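Local atomic coordinates of putative polysaccharide binding proteins (DUF1812) (Bacteroides thetaiotaomicron VPI-5482, PDB entry 3GF8), a protein that probably takes part in fimbrial assembly as an outer-membrane lipoprotein of the FimB/Mfa2 family and may bind polysaccharide. Residues F32-L41 against K53-G64; N213-R221 against T257-Y267. One frame throughout, in Å; residues are numbered along the deposited sequence.

Contact 1: F32-L41 against K53-G64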
# COMPACT_ATOMS: atom_id res chain seq x y z
N PHE A 32 -8.71 10.14 7.84
CA PHE A 32 -8.33 9.36 9.01
C PHE A 32 -9.54 8.72 9.70
O PHE A 32 -9.67 7.49 9.76
CB PHE A 32 -7.56 10.20 10.02
CG PHE A 32 -7.20 9.42 11.27
CD1 PHE A 32 -6.14 8.53 11.26
CD2 PHE A 32 -7.96 9.54 12.43
CE1 PHE A 32 -5.81 7.79 12.38
CE2 PHE A 32 -7.65 8.79 13.55
CZ PHE A 32 -6.57 7.92 13.54
N HIS A 33 -10.40 9.57 10.25
CA HIS A 33 -11.53 9.10 11.07
C HIS A 33 -12.41 8.12 10.30
O HIS A 33 -12.97 7.22 10.91
CB HIS A 33 -12.38 10.27 11.54
CG HIS A 33 -13.01 11.01 10.41
ND1 HIS A 33 -12.28 11.86 9.60
CD2 HIS A 33 -14.25 10.95 9.89
CE1 HIS A 33 -13.06 12.31 8.63
NE2 HIS A 33 -14.26 11.77 8.78
N ALA A 34 -12.50 8.27 8.98
CA ALA A 34 -13.31 7.37 8.14
C ALA A 34 -12.70 5.97 7.89
O ALA A 34 -13.44 5.01 7.75
CB ALA A 34 -13.64 8.04 6.78
N GLN A 35 -11.37 5.88 7.83
CA GLN A 35 -10.68 4.68 7.36
C GLN A 35 -9.71 3.98 8.32
O GLN A 35 -9.46 2.80 8.17
CB GLN A 35 -9.90 5.02 6.08
CG GLN A 35 -10.80 5.50 4.97
CD GLN A 35 -10.08 5.67 3.66
OE1 GLN A 35 -9.11 4.98 3.38
NE2 GLN A 35 -10.56 6.60 2.84
N VAL A 36 -9.12 4.70 9.27
CA VAL A 36 -8.06 4.14 10.05
C VAL A 36 -8.61 3.75 11.40
O VAL A 36 -9.05 4.61 12.15
CB VAL A 36 -6.90 5.12 10.23
CG1 VAL A 36 -5.76 4.47 11.03
CG2 VAL A 36 -6.38 5.58 8.88
N ASP A 37 -8.60 2.46 11.71
CA ASP A 37 -9.11 2.00 13.01
C ASP A 37 -8.04 1.49 13.97
O ASP A 37 -8.38 0.94 15.00
CB ASP A 37 -10.22 0.96 12.83
CG ASP A 37 -9.72 -0.44 12.44
OD1 ASP A 37 -8.49 -0.77 12.38
OD2 ASP A 37 -10.63 -1.26 12.22
N LYS A 38 -6.75 1.70 13.67
CA LYS A 38 -5.71 1.39 14.67
C LYS A 38 -4.47 2.17 14.34
O LYS A 38 -4.04 2.23 13.18
CB LYS A 38 -5.41 -0.12 14.69
CG LYS A 38 -4.20 -0.53 15.59
CD LYS A 38 -3.90 -2.04 15.52
CE LYS A 38 -2.71 -2.40 16.37
NZ LYS A 38 -2.30 -3.82 16.22
N VAL A 39 -3.89 2.79 15.36
CA VAL A 39 -2.62 3.49 15.21
C VAL A 39 -1.70 2.92 16.27
O VAL A 39 -2.15 2.57 17.37
CB VAL A 39 -2.80 5.00 15.34
CG1 VAL A 39 -3.59 5.55 14.15
CG2 VAL A 39 -3.56 5.38 16.67
N GLU A 40 -0.41 2.79 15.94
CA GLU A 40 0.56 2.41 16.92
C GLU A 40 1.76 3.33 16.78
O GLU A 40 2.47 3.32 15.76
CB GLU A 40 0.93 0.95 16.76
CG GLU A 40 1.92 0.40 17.83
CD GLU A 40 2.04 -1.14 17.77
OE1 GLU A 40 2.67 -1.70 16.82
OE2 GLU A 40 1.49 -1.79 18.67
N LEU A 41 1.93 4.17 17.80
CA LEU A 41 2.97 5.21 17.81
C LEU A 41 4.25 4.62 18.42
O LEU A 41 4.20 4.02 19.49
CB LEU A 41 2.52 6.42 18.65
CG LEU A 41 3.39 7.69 18.58
CD1 LEU A 41 3.17 8.44 17.30
CD2 LEU A 41 3.15 8.60 19.79
N LYS A 53 6.15 1.93 22.64
CA LYS A 53 5.11 2.13 21.62
C LYS A 53 3.79 2.27 22.33
O LYS A 53 3.70 1.92 23.50
CB LYS A 53 5.09 1.00 20.59
CG LYS A 53 4.82 -0.41 21.12
CD LYS A 53 5.03 -1.43 20.01
CE LYS A 53 4.60 -2.85 20.40
NZ LYS A 53 3.14 -2.89 20.64
N GLN A 54 2.80 2.81 21.63
CA GLN A 54 1.48 3.02 22.19
C GLN A 54 0.44 2.82 21.09
O GLN A 54 0.52 3.45 20.02
CB GLN A 54 1.39 4.41 22.80
CG GLN A 54 0.03 4.84 23.31
CD GLN A 54 0.11 6.13 24.16
OE1 GLN A 54 1.19 6.55 24.58
NE2 GLN A 54 -1.03 6.74 24.43
N ALA A 55 -0.51 1.93 21.38
CA ALA A 55 -1.50 1.46 20.42
C ALA A 55 -2.87 1.87 20.89
O ALA A 55 -3.21 1.78 22.06
CB ALA A 55 -1.44 -0.08 20.28
N GLU A 56 -3.68 2.36 19.97
CA GLU A 56 -5.08 2.58 20.27
C GLU A 56 -5.81 2.24 19.00
O GLU A 56 -5.24 2.36 17.89
CB GLU A 56 -5.29 4.02 20.68
CG GLU A 56 -6.65 4.28 21.34
CD GLU A 56 -6.69 5.60 22.10
OE1 GLU A 56 -5.72 6.40 21.98
OE2 GLU A 56 -7.71 5.81 22.82
N GLU A 57 -7.03 1.79 19.17
CA GLU A 57 -7.84 1.29 18.10
C GLU A 57 -9.30 1.33 18.51
O GLU A 57 -9.61 1.44 19.69
CB GLU A 57 -7.44 -0.13 17.78
CG GLU A 57 -7.76 -1.12 18.87
CD GLU A 57 -7.58 -2.55 18.38
OE1 GLU A 57 -6.45 -3.03 18.39
OE2 GLU A 57 -8.57 -3.16 17.95
N GLY A 58 -10.20 1.26 17.54
CA GLY A 58 -11.64 1.30 17.82
C GLY A 58 -12.30 2.66 17.62
O GLY A 58 -11.81 3.54 16.87
N SER A 59 -13.41 2.83 18.32
CA SER A 59 -14.35 3.90 18.05
C SER A 59 -13.73 5.27 18.30
O SER A 59 -14.08 6.26 17.63
CB SER A 59 -15.60 3.73 18.93
OG SER A 59 -15.22 3.47 20.27
N ALA A 60 -12.80 5.32 19.26
CA ALA A 60 -12.22 6.59 19.63
C ALA A 60 -11.69 7.31 18.40
O ALA A 60 -11.85 8.52 18.28
CB ALA A 60 -11.12 6.40 20.67
N LEU A 61 -11.10 6.55 17.47
CA LEU A 61 -10.39 7.11 16.32
C LEU A 61 -11.32 7.73 15.28
O LEU A 61 -10.88 8.50 14.39
CB LEU A 61 -9.54 6.02 15.63
CG LEU A 61 -8.22 5.61 16.29
CD1 LEU A 61 -8.46 5.07 17.67
CD2 LEU A 61 -7.53 4.57 15.41
N SER A 62 -12.60 7.37 15.37
CA SER A 62 -13.57 7.70 14.33
C SER A 62 -14.29 9.00 14.59
O SER A 62 -15.04 9.47 13.74
CB SER A 62 -14.63 6.60 14.25
OG SER A 62 -15.36 6.56 15.47
N THR A 63 -14.07 9.60 15.77
CA THR A 63 -14.88 10.74 16.17
C THR A 63 -14.72 11.95 15.26
O THR A 63 -15.63 12.74 15.14
CB THR A 63 -14.57 11.19 17.59
OG1 THR A 63 -13.16 11.52 17.70
CG2 THR A 63 -14.96 10.08 18.59
N GLY A 64 -13.55 12.10 14.63
CA GLY A 64 -13.22 13.30 13.86
C GLY A 64 -12.33 14.19 14.70
O GLY A 64 -11.72 15.12 14.19
O HOH W 1 -4.63 -5.01 17.50
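Leu41 N donates to Gln54 O over 2.7 Å, the shortest backbone bond between these two segments of an antiparallel beta hairpin, strands 38-44 and 50-57. The segment axes run at 169° to each other, and the hydrogen-bonded pairs Leu41–Gln54 and Val39–Glu56 each exchange two N-H···O bonds. Val39 and Leu41, which both meet Met68 of strand 68-70, share one face with Gln54 and Glu56; Lys38, Glu40, Ala55 and Glu57 lie on the other.

There Lys53 NZ forms a salt bridge with Glu40 OE2 at 2.8 Å, coming from above the carboxylate, 60° out of its plane. Glu40 reaches out as an extended chain, whereas Lys53 bends at its last torsion (chi4 65°), which folds the ammonium over the acid; Glu40 OE1 bonds to Tyr42 OH. With an alanine in place of Glu40 the carboxylate is gone, and the Lys53 ammonium, without its mate, would probably be freer to swing, as would Tyr42 OH to turn. Along the same face, one water accepts from Lys38 NZ at 2.9 Å and donates to Glu57 OE1 at 2.8 Å, joining side chains whose charged atoms do not touch. Lys38 NZ also has Ala85 O, while Arg86 forms salt bridges with both Asp37 and Glu57, which would offset the like charges of the two acids.

Beyond the strands, Gly58 N closes on Asp37 O at 3.1 Å, in a backbone conformation where any CB would collide with the carbonyl O of Glu57. The chain brings Leu61 back against the short helix 32-35. Leu61 CD2 lies 3.4 Å from Lys38 N, and Leu61 CB meets Phe32 CE2 at 3.9 Å, while Val39 CG1 sits at the edge of the Phe32 ring. Leu61 O completes the closure, 3.4 Å from His33 CA in a CA-H···O contact.

Contact 2: N213-R221 against T257-Y267. With EDO (1,2-ethanediol), chain B.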
# COMPACT_ATOMS: atom_id res chain seq x y z
N ASN A 213 -4.53 -7.65 -4.17
CA ASN A 213 -3.81 -6.56 -3.50
C ASN A 213 -2.31 -6.78 -3.34
O ASN A 213 -1.83 -7.89 -3.35
CB ASN A 213 -4.47 -6.11 -2.17
CG ASN A 213 -4.59 -7.21 -1.10
OD1 ASN A 213 -5.12 -6.94 -0.00
ND2 ASN A 213 -4.16 -8.42 -1.40
N THR A 214 -1.56 -5.71 -3.20
CA THR A 214 -0.14 -5.87 -2.97
C THR A 214 0.34 -4.83 -1.98
O THR A 214 -0.43 -3.99 -1.52
CB THR A 214 0.67 -5.80 -4.29
OG1 THR A 214 2.03 -6.18 -4.03
CG2 THR A 214 0.60 -4.38 -4.92
N MSE A 215 1.62 -4.88 -1.66
CA MSE A 215 2.24 -3.88 -0.79
C MSE A 215 2.63 -2.69 -1.71
O MSE A 215 2.00 -2.51 -2.75
CB MSE A 215 3.38 -4.54 -0.03
CG MSE A 215 2.87 -5.65 0.91
SE MSE A 215 2.27 -4.90 2.57
CE MSE A 215 4.08 -4.53 3.21
N ARG A 216 3.64 -1.89 -1.36
CA ARG A 216 3.87 -0.60 -1.98
C ARG A 216 4.18 -0.72 -3.44
O ARG A 216 4.94 -1.64 -3.84
CB ARG A 216 5.04 0.12 -1.32
CG ARG A 216 4.78 0.47 0.16
CD ARG A 216 5.79 1.45 0.66
NE ARG A 216 5.56 2.76 0.07
CZ ARG A 216 6.48 3.71 -0.10
NH1 ARG A 216 7.75 3.51 0.24
NH2 ARG A 216 6.15 4.86 -0.62
N LEU A 217 3.56 0.16 -4.24
CA LEU A 217 3.95 0.33 -5.65
C LEU A 217 5.00 1.44 -5.73
O LEU A 217 4.74 2.56 -5.36
CB LEU A 217 2.73 0.63 -6.53
CG LEU A 217 1.70 -0.51 -6.55
CD1 LEU A 217 0.33 -0.04 -7.01
CD2 LEU A 217 2.21 -1.69 -7.39
N MSE A 218 6.20 1.08 -6.19
CA MSE A 218 7.37 1.97 -6.23
C MSE A 218 7.77 2.34 -7.66
O MSE A 218 7.87 1.49 -8.57
CB MSE A 218 8.57 1.28 -5.56
CG MSE A 218 8.32 0.90 -4.08
SE MSE A 218 7.68 2.32 -2.95
CE MSE A 218 9.33 3.43 -3.01
N GLU A 219 8.04 3.62 -7.87
CA GLU A 219 8.36 4.08 -9.21
C GLU A 219 9.65 3.49 -9.72
O GLU A 219 9.81 3.34 -10.91
CB GLU A 219 8.36 5.61 -9.32
CG GLU A 219 9.50 6.34 -8.76
CD GLU A 219 9.60 7.68 -9.43
OE1 GLU A 219 10.04 7.70 -10.60
OE2 GLU A 219 9.19 8.71 -8.81
N ASP A 220 10.55 3.13 -8.82
CA ASP A 220 11.80 2.55 -9.24
C ASP A 220 11.77 1.02 -9.25
O ASP A 220 12.83 0.40 -9.35
CB ASP A 220 12.94 3.08 -8.34
CG ASP A 220 12.78 2.67 -6.89
OD1 ASP A 220 11.65 2.32 -6.44
OD2 ASP A 220 13.80 2.73 -6.17
N ARG A 221 10.58 0.40 -9.14
CA ARG A 221 10.44 -1.06 -9.28
C ARG A 221 9.82 -1.47 -10.60
O ARG A 221 9.29 -0.63 -11.32
CB ARG A 221 9.64 -1.63 -8.11
CG ARG A 221 10.41 -1.59 -6.80
CD ARG A 221 11.10 -2.86 -6.54
NE ARG A 221 12.00 -2.78 -5.38
CZ ARG A 221 12.22 -3.77 -4.52
NH1 ARG A 221 11.57 -4.93 -4.60
NH2 ARG A 221 13.07 -3.60 -3.53
N THR A 257 5.28 10.07 -10.63
CA THR A 257 4.91 8.68 -10.52
C THR A 257 4.78 8.22 -9.07
O THR A 257 3.77 7.62 -8.71
CB THR A 257 5.91 7.80 -11.25
OG1 THR A 257 5.94 8.22 -12.61
CG2 THR A 257 5.53 6.29 -11.18
N GLN A 258 5.76 8.52 -8.22
CA GLN A 258 5.71 8.00 -6.84
C GLN A 258 4.57 8.61 -6.05
O GLN A 258 3.96 7.95 -5.22
CB GLN A 258 7.01 8.23 -6.08
CG GLN A 258 7.02 7.49 -4.70
CD GLN A 258 6.85 5.98 -4.86
OE1 GLN A 258 7.65 5.35 -5.53
NE2 GLN A 258 5.78 5.42 -4.28
N GLU A 259 4.30 9.87 -6.32
CA GLU A 259 3.24 10.55 -5.63
C GLU A 259 1.90 10.01 -6.01
O GLU A 259 1.04 9.85 -5.14
CB GLU A 259 3.30 12.05 -5.89
CG GLU A 259 2.22 12.78 -5.10
CD GLU A 259 2.42 14.28 -5.05
OE1 GLU A 259 3.38 14.80 -5.70
OE2 GLU A 259 1.61 14.93 -4.34
N TYR A 260 1.71 9.70 -7.30
CA TYR A 260 0.48 9.05 -7.74
C TYR A 260 0.35 7.66 -7.12
O TYR A 260 -0.69 7.28 -6.57
CB TYR A 260 0.44 8.94 -9.24
CG TYR A 260 -0.76 8.18 -9.76
CD1 TYR A 260 -2.04 8.57 -9.43
CD2 TYR A 260 -0.60 7.08 -10.60
CE1 TYR A 260 -3.14 7.87 -9.92
CE2 TYR A 260 -1.68 6.40 -11.12
CZ TYR A 260 -2.95 6.80 -10.76
OH TYR A 260 -4.02 6.11 -11.24
N LEU A 261 1.43 6.89 -7.19
CA LEU A 261 1.43 5.55 -6.60
C LEU A 261 1.11 5.54 -5.09
O LEU A 261 0.43 4.63 -4.58
CB LEU A 261 2.76 4.86 -6.86
CG LEU A 261 3.07 4.57 -8.33
CD1 LEU A 261 4.45 3.86 -8.43
CD2 LEU A 261 1.94 3.78 -8.99
N ASP A 262 1.57 6.56 -4.37
CA ASP A 262 1.32 6.64 -2.93
C ASP A 262 -0.07 7.12 -2.65
O ASP A 262 -0.77 6.59 -1.75
CB ASP A 262 2.27 7.59 -2.22
CG ASP A 262 3.67 7.06 -2.14
OD1 ASP A 262 3.87 5.83 -2.11
OD2 ASP A 262 4.58 7.90 -2.09
N ARG A 263 -0.49 8.13 -3.40
CA ARG A 263 -1.78 8.76 -3.14
C ARG A 263 -2.97 7.90 -3.54
O ARG A 263 -3.99 7.92 -2.88
CB ARG A 263 -1.90 10.09 -3.88
CG ARG A 263 -1.38 11.28 -3.13
CD ARG A 263 -1.76 12.53 -3.91
NE ARG A 263 -1.01 13.69 -3.46
CZ ARG A 263 -1.36 14.46 -2.43
NH1 ARG A 263 -2.47 14.24 -1.72
NH2 ARG A 263 -0.58 15.48 -2.13
N GLN A 264 -2.83 7.18 -4.65
CA GLN A 264 -3.90 6.33 -5.16
C GLN A 264 -3.71 4.93 -4.63
O GLN A 264 -2.63 4.33 -4.78
CB GLN A 264 -3.86 6.31 -6.70
CG GLN A 264 -4.99 5.51 -7.37
CD GLN A 264 -6.37 5.88 -6.81
OE1 GLN A 264 -6.74 5.42 -5.73
NE2 GLN A 264 -7.11 6.71 -7.53
N SER A 265 -4.75 4.36 -4.02
CA SER A 265 -4.63 2.98 -3.58
C SER A 265 -5.69 2.03 -4.11
O SER A 265 -5.71 0.85 -3.74
CB SER A 265 -4.54 2.91 -2.04
OG SER A 265 -3.44 3.68 -1.59
N ASN A 266 -6.60 2.54 -4.93
CA ASN A 266 -7.52 1.69 -5.65
C ASN A 266 -7.38 1.89 -7.13
O ASN A 266 -7.62 2.99 -7.62
CB ASN A 266 -8.95 1.98 -5.28
CG ASN A 266 -9.20 1.78 -3.84
OD1 ASN A 266 -9.18 2.72 -3.06
ND2 ASN A 266 -9.38 0.52 -3.45
N TYR A 267 -7.07 0.82 -7.84
CA TYR A 267 -6.81 0.88 -9.25
C TYR A 267 -7.72 -0.11 -9.95
O TYR A 267 -7.60 -1.31 -9.75
CB TYR A 267 -5.37 0.51 -9.52
CG TYR A 267 -4.34 1.44 -8.92
CD1 TYR A 267 -3.92 1.29 -7.63
CD2 TYR A 267 -3.77 2.44 -9.68
CE1 TYR A 267 -2.97 2.13 -7.09
CE2 TYR A 267 -2.81 3.29 -9.14
CZ TYR A 267 -2.43 3.12 -7.85
OH TYR A 267 -1.47 3.95 -7.32
C1 EDO B . -10.54 -1.08 -6.78
O1 EDO B . -10.40 -0.93 -5.36
C2 EDO B . -12.00 -1.41 -7.11
O2 EDO B . -12.54 -0.54 -8.12
O HOH W 2 2.86 3.63 -0.73
O HOH W 3 6.79 7.78 -0.29
O HOH W 4 2.83 2.64 -3.40
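The Arg216 guanidinium and the Asp262 carboxylate lie only 22° from coplanar, and Arg216 NH2 forms a salt bridge with Asp262 OD1 at 2.9 Å on the syn side of that oxygen. The bond leaves near the guanidinium plane, so the acid sits at an edge; the selenium of selenomethionine Met218 covers one face, 3.3 Å above the centre. A water at the guanidinium edge, in its plane, accepts from Arg216 NE and lies within bonding distance of Asp262 OD1.

Gln258 comes at the acid differently. Its NE2 reaches Asp262 OD1 at 2.9 Å from above the carboxylate, on the face opposite that used by Arg216, and also donates to Leu217 O at 3.2 Å. The other end of the amide, OE1, accepts from Glu219 N at 2.9 Å in a nearly straight bond (168° at the hydrogen). A bend at chi2 (59°) turns the amide along the loop, where it clasps two backbone groups on the two flanks of Met218. Glu219 leans back over the start of the helix, its CB 3.5 Å from Thr257 CG2.

The apolar half lies alongside. Leu217 CB packs on Leu261 CD2 at 4.1 Å, and the Leu217 and Tyr267 side chains run toward each other, CD1 to CE1 4.0 Å; Ile242 and Leu245 of helix 241-246 extend this patch. The contact thus fastens the loop after strand 209-214 to helix 257-263, where strands 209-214 and 266-273 both pair with strand 139-158, in a beta-rich fold consistent with the transthyretin clan.

Chemically, the arginine charge, together with the Gln258 N-H on the same oxygen, would probably favour the ionised acid, while the donor and acceptor ends of the Gln258 amide, each matched to its own partner, fix which way round it sits.

In the fold
Contacts 1 and 2 do not touch: their centres lie 23 Å apart, their nearest atoms about 7 Å, and the first closes in the sequence before the second opens. Contact 1 lies farther out, about 18 Å from the chain centre, centre to centre, and joins near neighbours in sequence through a regular backbone ladder, with charged groups on its more exposed face. The centre of contact 2 lies about 7 Å from the chain centre, though it too is only partly buried. It has no strand pairing across its segments; side chains bind a loop to a helix instead, through a more buried arginine–aspartate pair. Both connect to the same strand network, through strands 75-83 and 139-158 respectively.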